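Local coordinates for protein putative glycosyltransferase (GalT1) (Streptococcus parasanguinis FW213, PDB 5HEA) that probably transfers sugar residues from activated nucleotide sugars, this piece of the longer protein containing a GT-A-type, family 2 glycosyltransferase domain, at residues I38-G43 with L65-A70. Sequence-based numbering, arbitrary orientation.
Sequences ILINDG and LHQTNA
With CG turned anti to the backbone N in D42 (chi1 -174°) and CG of Q67 set between its own backbone N and carbonyl carbon (chi1 69°), carboxylate and amide meet next to the parallel pairing of strands 35-41 and 62-66. D42 OD1 is gripped twice: Q67 NE2 arrives from above the carboxylate plane at 3.0 Å on an almost straight bond, while A70 N comes in on the syn side at 2.8 Å. The other oxygen, OD2, accepts from the backbone N of G71, so both carboxylate oxygens hold the loop that leads into helix 72-82. N69 gives a hydrogen bond from its ND2 to D42 O at 3.0 Å.

Upstream, L65 N to L39 O, N41 N to L65 O and Q67 N to N41 O form the parallel ladder. On one face of the sheet I40 CG1 lies 4.3 Å from L65 CD1, and I40 CG2 rests against the Q67 amide carbon; helix 72-82 packs over this side. On the other face N41 ND2 donates to H66 ND1 at 3.0 Å, with amide and imidazole planes 86° apart. S44 takes N41 OD1, E53 of helix 48-58 takes H66 NE2, and Y279 of a second subunit meets the H66 ring.

Strand 35-41, helix 48-58 and strand 62-66 make a beta-alpha-beta unit of the Rossmann-like GT-A core. With both H66 nitrogens bonded, the imidazole probably keeps one orientation; the N-H donors of Q67, A70 and G71 likewise fix the D42 carboxylate and tie the two loops together.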
loop_
_atom_site.group_PDB
_atom_site.type_symbol
_atom_site.label_atom_id
_atom_site.label_comp_id
_atom_site.label_asym_id
_atom_site.label_seq_id
_atom_site.Cartn_x
_atom_site.Cartn_y
_atom_site.Cartn_z
ATOM N N ILE A 38 28.371 -11.903 -19.023
ATOM C CA ILE A 38 27.728 -10.860 -18.252
ATOM C C ILE A 38 26.839 -11.512 -17.215
ATOM O O ILE A 38 25.777 -12.054 -17.529
ATOM C CB ILE A 38 26.934 -9.921 -19.149
ATOM C CG1 ILE A 38 27.836 -9.447 -20.290
ATOM C CG2 ILE A 38 26.406 -8.732 -18.345
ATOM C CD1 ILE A 38 27.118 -8.640 -21.311
ATOM N N LEU A 39 27.331 -11.511 -15.980
ATOM C CA LEU A 39 26.618 -12.064 -14.847
ATOM C C LEU A 39 25.756 -10.974 -14.243
ATOM O O LEU A 39 26.281 -10.013 -13.697
ATOM C CB LEU A 39 27.621 -12.552 -13.789
ATOM C CG LEU A 39 28.327 -13.882 -14.028
ATOM C CD1 LEU A 39 29.306 -14.203 -12.882
ATOM C CD2 LEU A 39 27.287 -14.977 -14.181
ATOM N N ILE A 40 24.436 -11.101 -14.336
ATOM C CA ILE A 40 23.577 -10.111 -13.696
ATOM C C ILE A 40 23.021 -10.662 -12.392
ATOM O O ILE A 40 22.038 -11.413 -12.387
ATOM C CB ILE A 40 22.428 -9.608 -14.608
ATOM C CG1 ILE A 40 22.973 -9.121 -15.957
ATOM C CG2 ILE A 40 21.659 -8.488 -13.920
ATOM C CD1 ILE A 40 23.028 -10.207 -17.015
ATOM N N ASN A 41 23.666 -10.302 -11.284
ATOM C CA ASN A 41 23.151 -10.684 -9.980
ATOM C C ASN A 41 21.952 -9.807 -9.644
ATOM O O ASN A 41 22.094 -8.606 -9.391
ATOM C CB ASN A 41 24.223 -10.561 -8.890
ATOM C CG ASN A 41 23.634 -10.648 -7.516
ATOM O OD1 ASN A 41 22.730 -11.436 -7.283
ATOM N ND2 ASN A 41 24.115 -9.815 -6.599
ATOM N N ASP A 42 20.775 -10.423 -9.628
ATOM C CA ASP A 42 19.501 -9.724 -9.452
ATOM C C ASP A 42 19.135 -9.656 -7.966
ATOM O O ASP A 42 18.050 -10.080 -7.555
ATOM C CB ASP A 42 18.427 -10.473 -10.277
ATOM C CG ASP A 42 17.078 -9.767 -10.309
ATOM O OD1 ASP A 42 17.027 -8.516 -10.367
ATOM O OD2 ASP A 42 16.059 -10.486 -10.282
ATOM N N GLY A 43 20.058 -9.144 -7.149
ATOM C CA GLY A 43 19.797 -8.992 -5.728
ATOM C C GLY A 43 19.698 -10.314 -4.973
ATOM O O GLY A 43 18.902 -10.431 -4.047
ATOM N N LEU A 65 27.298 -7.435 -13.034
ATOM C CA LEU A 65 26.390 -6.342 -12.726
ATOM C C LEU A 65 25.548 -6.781 -11.539
ATOM O O LEU A 65 24.792 -7.748 -11.630
ATOM C CB LEU A 65 25.450 -6.043 -13.904
ATOM C CG LEU A 65 25.953 -5.491 -15.240
ATOM C CD1 LEU A 65 24.764 -5.237 -16.176
ATOM C CD2 LEU A 65 26.767 -4.214 -15.053
ATOM N N HIS A 66 25.686 -6.085 -10.425
ATOM C CA HIS A 66 24.794 -6.274 -9.297
ATOM C C HIS A 66 23.645 -5.283 -9.441
ATOM O O HIS A 66 23.870 -4.114 -9.704
ATOM C CB HIS A 66 25.537 -5.986 -7.995
ATOM C CG HIS A 66 26.691 -6.902 -7.739
ATOM N ND1 HIS A 66 26.540 -8.262 -7.573
ATOM C CD2 HIS A 66 28.013 -6.650 -7.582
ATOM C CE1 HIS A 66 27.718 -8.811 -7.342
ATOM N NE2 HIS A 66 28.630 -7.853 -7.338
ATOM N N GLN A 67 22.412 -5.736 -9.279
ATOM C CA GLN A 67 21.303 -4.796 -9.303
ATOM C C GLN A 67 20.290 -5.167 -8.251
ATOM O O GLN A 67 20.198 -6.334 -7.862
ATOM C CB GLN A 67 20.627 -4.776 -10.669
ATOM C CG GLN A 67 19.876 -6.056 -11.000
ATOM C CD GLN A 67 19.227 -5.996 -12.371
ATOM O OE1 GLN A 67 19.694 -5.283 -13.253
ATOM N NE2 GLN A 67 18.141 -6.741 -12.550
ATOM N N THR A 68 19.522 -4.177 -7.802
ATOM C CA THR A 68 18.391 -4.424 -6.913
ATOM C C THR A 68 17.440 -5.385 -7.609
ATOM O O THR A 68 17.235 -5.283 -8.818
ATOM C CB THR A 68 17.639 -3.107 -6.581
ATOM O OG1 THR A 68 18.538 -2.188 -5.948
ATOM C CG2 THR A 68 16.452 -3.372 -5.664
ATOM N N ASN A 69 16.878 -6.327 -6.855
ATOM C CA ASN A 69 16.013 -7.359 -7.436
ATOM C C ASN A 69 14.853 -6.777 -8.251
ATOM O O ASN A 69 14.065 -5.979 -7.736
ATOM C CB ASN A 69 15.467 -8.289 -6.348
ATOM C CG ASN A 69 14.523 -9.337 -6.902
ATOM O OD1 ASN A 69 13.309 -9.259 -6.711
ATOM N ND2 ASN A 69 15.077 -10.320 -7.607
ATOM N N ALA A 70 14.758 -7.177 -9.518
ATOM C CA ALA A 70 13.729 -6.649 -10.408
ATOM C C ALA A 70 13.148 -7.723 -11.346
ATOM O O ALA A 70 12.273 -7.439 -12.164
ATOM C CB ALA A 70 14.278 -5.463 -11.199
#